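Local atomic coordinates of N-acylhomoserine lactone dependent regulatory protein (Burkholderia cenocepacia, PDB entry 5L10), a protein that probably binds DNA as a LuxR-family transcription regulator dependent on N-acylhomoserine lactones, this chain being its autoinducer-binding domain without the DNA-binding part. Residues G37-T48 against A126-D137. Numbering follows the deposited sequence.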
loop_
_atom_site.group_PDB
_atom_site.type_symbol
_atom_site.label_atom_id
_atom_site.label_comp_id
_atom_site.label_asym_id
_atom_site.label_seq_id
_atom_site.Cartn_x
_atom_site.Cartn_y
_atom_site.Cartn_z
ATOM N N GLY A 37 10.815 -15.416 -5.464
ATOM C CA GLY A 37 11.482 -15.608 -6.735
ATOM C C GLY A 37 12.205 -14.400 -7.290
ATOM O O GLY A 37 12.780 -14.495 -8.381
ATOM N N PHE A 38 12.196 -13.270 -6.586
ATOM C CA PHE A 38 12.843 -12.050 -7.062
ATOM C C PHE A 38 14.246 -11.977 -6.475
ATOM O O PHE A 38 14.409 -11.780 -5.267
ATOM C CB PHE A 38 12.031 -10.815 -6.678
ATOM C CG PHE A 38 10.652 -10.794 -7.257
ATOM C CD1 PHE A 38 10.448 -10.428 -8.577
ATOM C CD2 PHE A 38 9.555 -11.136 -6.482
ATOM C CE1 PHE A 38 9.178 -10.406 -9.115
ATOM C CE2 PHE A 38 8.283 -11.117 -7.013
ATOM C CZ PHE A 38 8.092 -10.752 -8.331
ATOM N N ARG A 39 15.257 -12.126 -7.332
ATOM C CA ARG A 39 16.635 -12.085 -6.855
ATOM C C ARG A 39 16.990 -10.715 -6.294
ATOM O O ARG A 39 17.742 -10.610 -5.318
ATOM C CB ARG A 39 17.594 -12.455 -7.985
ATOM C CG ARG A 39 19.019 -12.031 -7.715
ATOM C CD ARG A 39 20.005 -12.829 -8.510
ATOM N NE ARG A 39 21.366 -12.392 -8.234
ATOM C CZ ARG A 39 22.445 -13.113 -8.509
ATOM N NH1 ARG A 39 22.314 -14.311 -9.059
ATOM N NH2 ARG A 39 23.651 -12.641 -8.227
ATOM N N TYR A 40 16.449 -9.656 -6.886
ATOM C CA TYR A 40 16.820 -8.292 -6.541
ATOM C C TYR A 40 15.624 -7.522 -5.998
ATOM O O TYR A 40 14.509 -7.626 -6.520
ATOM C CB TYR A 40 17.387 -7.574 -7.750
ATOM C CG TYR A 40 18.676 -8.168 -8.266
ATOM C CD1 TYR A 40 19.857 -8.031 -7.551
ATOM C CD2 TYR A 40 18.719 -8.840 -9.484
ATOM C CE1 TYR A 40 21.044 -8.558 -8.026
ATOM C CE2 TYR A 40 19.902 -9.360 -9.971
ATOM C CZ TYR A 40 21.060 -9.218 -9.235
ATOM O OH TYR A 40 22.239 -9.741 -9.707
ATOM N N CYS A 41 15.875 -6.738 -4.953
ATOM C CA CYS A 41 14.850 -5.940 -4.292
ATOM C C CYS A 41 15.421 -4.556 -4.033
ATOM O O CYS A 41 16.391 -4.414 -3.283
ATOM C CB CYS A 41 14.405 -6.598 -2.983
ATOM S SG CYS A 41 13.345 -5.562 -1.971
ATOM N N VAL A 42 14.830 -3.541 -4.655
ATOM C CA VAL A 42 15.350 -2.180 -4.619
ATOM C C VAL A 42 14.234 -1.244 -4.183
ATOM O O VAL A 42 13.085 -1.395 -4.613
ATOM C CB VAL A 42 15.900 -1.750 -5.996
ATOM C CG1 VAL A 42 16.603 -0.405 -5.901
ATOM C CG2 VAL A 42 16.829 -2.809 -6.559
ATOM N N TYR A 43 14.571 -0.271 -3.335
ATOM C CA TYR A 43 13.622 0.757 -2.933
ATOM C C TYR A 43 14.223 2.131 -3.182
ATOM O O TYR A 43 15.378 2.381 -2.823
ATOM C CB TYR A 43 13.217 0.630 -1.462
ATOM C CG TYR A 43 11.939 1.379 -1.169
ATOM C CD1 TYR A 43 10.706 0.827 -1.489
ATOM C CD2 TYR A 43 11.962 2.649 -0.604
ATOM C CE1 TYR A 43 9.530 1.508 -1.240
ATOM C CE2 TYR A 43 10.789 3.340 -0.351
ATOM C CZ TYR A 43 9.576 2.762 -0.671
ATOM O OH TYR A 43 8.402 3.434 -0.427
ATOM N N GLY A 44 13.436 3.014 -3.786
ATOM C CA GLY A 44 13.888 4.365 -4.047
ATOM C C GLY A 44 12.961 5.426 -3.493
ATOM O O GLY A 44 11.750 5.392 -3.732
ATOM N N LEU A 45 13.517 6.379 -2.754
ATOM C CA LEU A 45 12.755 7.490 -2.196
ATOM C C LEU A 45 13.126 8.752 -2.964
ATOM O O LEU A 45 14.264 9.226 -2.876
ATOM C CB LEU A 45 13.032 7.646 -0.702
ATOM C CG LEU A 45 12.333 8.817 -0.006
ATOM C CD1 LEU A 45 10.817 8.705 -0.118
ATOM C CD2 LEU A 45 12.760 8.912 1.450
ATOM N N ARG A 46 12.178 9.283 -3.732
ATOM C CA ARG A 46 12.371 10.518 -4.483
ATOM C C ARG A 46 11.589 11.628 -3.797
ATOM O O ARG A 46 10.364 11.537 -3.657
ATOM C CB ARG A 46 11.932 10.364 -5.939
ATOM C CG ARG A 46 12.492 11.446 -6.847
ATOM C CD ARG A 46 11.948 11.346 -8.263
ATOM N NE ARG A 46 10.531 11.689 -8.325
ATOM C CZ ARG A 46 9.897 12.052 -9.436
ATOM N NH1 ARG A 46 8.605 12.347 -9.397
ATOM N NH2 ARG A 46 10.558 12.131 -10.584
ATOM N N ARG A 47 12.293 12.671 -3.378
ATOM C CA ARG A 47 11.725 13.716 -2.542
ATOM C C ARG A 47 11.232 14.895 -3.371
ATOM O O ARG A 47 11.771 15.204 -4.439
ATOM C CB ARG A 47 12.758 14.182 -1.520
ATOM C CG ARG A 47 13.553 13.033 -0.930
ATOM C CD ARG A 47 14.530 13.518 0.117
ATOM N NE ARG A 47 13.874 13.768 1.396
ATOM C CZ ARG A 47 14.029 13.007 2.474
ATOM N NH1 ARG A 47 14.829 11.949 2.429
ATOM N NH2 ARG A 47 13.390 13.309 3.598
ATOM N N THR A 48 10.197 15.561 -2.850
ATOM C CA THR A 48 9.536 16.635 -3.580
ATOM C C THR A 48 10.218 17.983 -3.364
ATOM O O THR A 48 10.132 18.863 -4.228
ATOM C CB THR A 48 8.057 16.699 -3.168
ATOM O OG1 THR A 48 7.291 17.360 -4.184
ATOM C CG2 THR A 48 7.878 17.435 -1.837
ATOM N N ALA A 126 3.988 14.029 2.975
ATOM C CA ALA A 126 4.753 15.178 2.506
ATOM C C ALA A 126 4.814 15.284 0.987
ATOM O O ALA A 126 5.321 16.287 0.475
ATOM C CB ALA A 126 6.175 15.124 3.068
ATOM N N GLY A 127 4.322 14.285 0.259
ATOM C CA GLY A 127 4.367 14.295 -1.187
ATOM C C GLY A 127 5.523 13.534 -1.798
ATOM O O GLY A 127 5.651 13.522 -3.029
ATOM N N ASN A 128 6.365 12.901 -0.988
ATOM C CA ASN A 128 7.474 12.133 -1.527
ATOM C C ASN A 128 6.965 10.883 -2.236
ATOM O O ASN A 128 5.888 10.362 -1.935
ATOM C CB ASN A 128 8.445 11.742 -0.414
ATOM C CG ASN A 128 9.021 12.941 0.302
ATOM O OD1 ASN A 128 9.311 13.966 -0.315
ATOM N ND2 ASN A 128 9.182 12.824 1.614
ATOM N N LEU A 129 7.753 10.407 -3.192
ATOM C CA LEU A 129 7.443 9.197 -3.942
ATOM C C LEU A 129 8.414 8.102 -3.532
ATOM O O LEU A 129 9.635 8.297 -3.589
ATOM C CB LEU A 129 7.521 9.448 -5.449
ATOM C CG LEU A 129 7.305 8.218 -6.334
ATOM C CD1 LEU A 129 5.933 7.587 -6.081
ATOM C CD2 LEU A 129 7.471 8.541 -7.804
ATOM N N GLY A 130 7.874 6.964 -3.108
ATOM C CA GLY A 130 8.661 5.787 -2.804
ATOM C C GLY A 130 8.287 4.662 -3.758
ATOM O O GLY A 130 7.105 4.385 -3.972
ATOM N N VAL A 131 9.309 4.040 -4.337
ATOM C CA VAL A 131 9.127 3.034 -5.375
ATOM C C VAL A 131 9.787 1.746 -4.910
ATOM O O VAL A 131 11.006 1.711 -4.694
ATOM C CB VAL A 131 9.717 3.494 -6.715
ATOM C CG1 VAL A 131 9.645 2.370 -7.734
ATOM C CG2 VAL A 131 8.979 4.724 -7.211
ATOM N N LEU A 132 8.987 0.692 -4.761
ATOM C CA LEU A 132 9.503 -0.648 -4.524
ATOM C C LEU A 132 9.608 -1.372 -5.855
ATOM O O LEU A 132 8.644 -1.404 -6.627
ATOM C CB LEU A 132 8.603 -1.439 -3.572
ATOM C CG LEU A 132 9.016 -2.905 -3.381
ATOM C CD1 LEU A 132 10.311 -3.020 -2.574
ATOM C CD2 LEU A 132 7.899 -3.713 -2.736
ATOM N N THR A 133 10.777 -1.946 -6.123
ATOM C CA THR A 133 11.044 -2.623 -7.385
ATOM C C THR A 133 11.558 -4.023 -7.089
ATOM O O THR A 133 12.560 -4.184 -6.384
ATOM C CB THR A 133 12.053 -1.832 -8.222
ATOM O OG1 THR A 133 11.481 -0.571 -8.588
ATOM C CG2 THR A 133 12.413 -2.586 -9.473
ATOM N N LEU A 134 10.862 -5.031 -7.611
ATOM C CA LEU A 134 11.243 -6.430 -7.456
ATOM C C LEU A 134 11.664 -6.963 -8.818
ATOM O O LEU A 134 10.868 -6.954 -9.764
ATOM C CB LEU A 134 10.086 -7.252 -6.890
ATOM C CG LEU A 134 9.449 -6.704 -5.617
ATOM C CD1 LEU A 134 8.296 -7.592 -5.177
ATOM C CD2 LEU A 134 10.491 -6.565 -4.519
ATOM N N VAL A 135 12.908 -7.421 -8.923
ATOM C CA VAL A 135 13.472 -7.825 -10.205
ATOM C C VAL A 135 14.010 -9.244 -10.109
ATOM O O VAL A 135 14.659 -9.609 -9.123
ATOM C CB VAL A 135 14.586 -6.863 -10.667
ATOM C CG1 VAL A 135 14.931 -7.130 -12.118
ATOM C CG2 VAL A 135 14.160 -5.422 -10.476
ATOM N N ARG A 136 13.736 -10.039 -11.138
ATOM C CA ARG A 136 14.377 -11.329 -11.341
ATOM C C ARG A 136 15.220 -11.273 -12.609
ATOM O O ARG A 136 14.912 -10.529 -13.546
ATOM C CB ARG A 136 13.346 -12.462 -11.433
ATOM C CG ARG A 136 11.971 -12.017 -11.894
ATOM C CD ARG A 136 10.947 -13.101 -11.629
ATOM N NE ARG A 136 11.154 -14.260 -12.488
ATOM C CZ ARG A 136 10.603 -15.450 -12.282
ATOM N NH1 ARG A 136 9.819 -15.643 -11.232
ATOM N NH2 ARG A 136 10.844 -16.451 -13.118
ATOM N N ASP A 137 16.292 -12.063 -12.630
ATOM C CA ASP A 137 17.253 -12.043 -13.726
ATOM C C ASP A 137 17.140 -13.243 -14.653
ATOM O O ASP A 137 17.891 -13.324 -15.630
ATOM C CB ASP A 137 18.680 -11.969 -13.168
ATOM C CG ASP A 137 19.024 -13.160 -12.285
ATOM O OD1 ASP A 137 18.098 -13.910 -11.908
ATOM O OD2 ASP A 137 20.218 -13.341 -11.960
#
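Y43 lays its ring across the backbone of V131, L132 and G130, where strands 40-46 and 129-136 pair antiparallel at the middle of the five-stranded sheet of this GAF-like autoinducer-binding domain. Eight backbone hydrogen bonds join Y40 to V135, V42 to T133, G44 to V131 and R46 to L129. Y43 CG stands anti to the backbone N (chi1 -162°), which carries the ring over the neighbouring strand: CD1 lies 3.7 Å from L132 CB and OH 3.4 Å from G130 CA. G130 has no side chain on this face, and the Y43 hydroxyl lies directly against its CA; the same hydroxyl is hydrogen-bonded to H161 ND1 of helix 143-169. The same face continues through C41, whose SG touches both L132 CD1 and L134 CD2, each 4.0 Å away, the two methyls lying on the same side of it, and finishes at F38. L134 CB rests over one face of the F38 ring, 3.7 Å from its centroid, a CH-pi contact near the ring normal.

On the other face V42, V131, T133 and V135 are beta-branched, which favours the extended backbone; V131 packs on helix 80-87, while T133 OG1 is hydrogen-bonded to S119 OG and to a glycerol probably left from crystallisation. Before V42, R39 and Y40 both face V135, a classic beta bulge, and the extended R39 chain reaches D137 in a long salt bridge, with OD2 well out of the guanidinium plane. Beyond R46, the N128 side-chain amide continues the pairing: its OD1 accepts a hydrogen bond from T48 N at 3.1 Å, in the carbonyl plane.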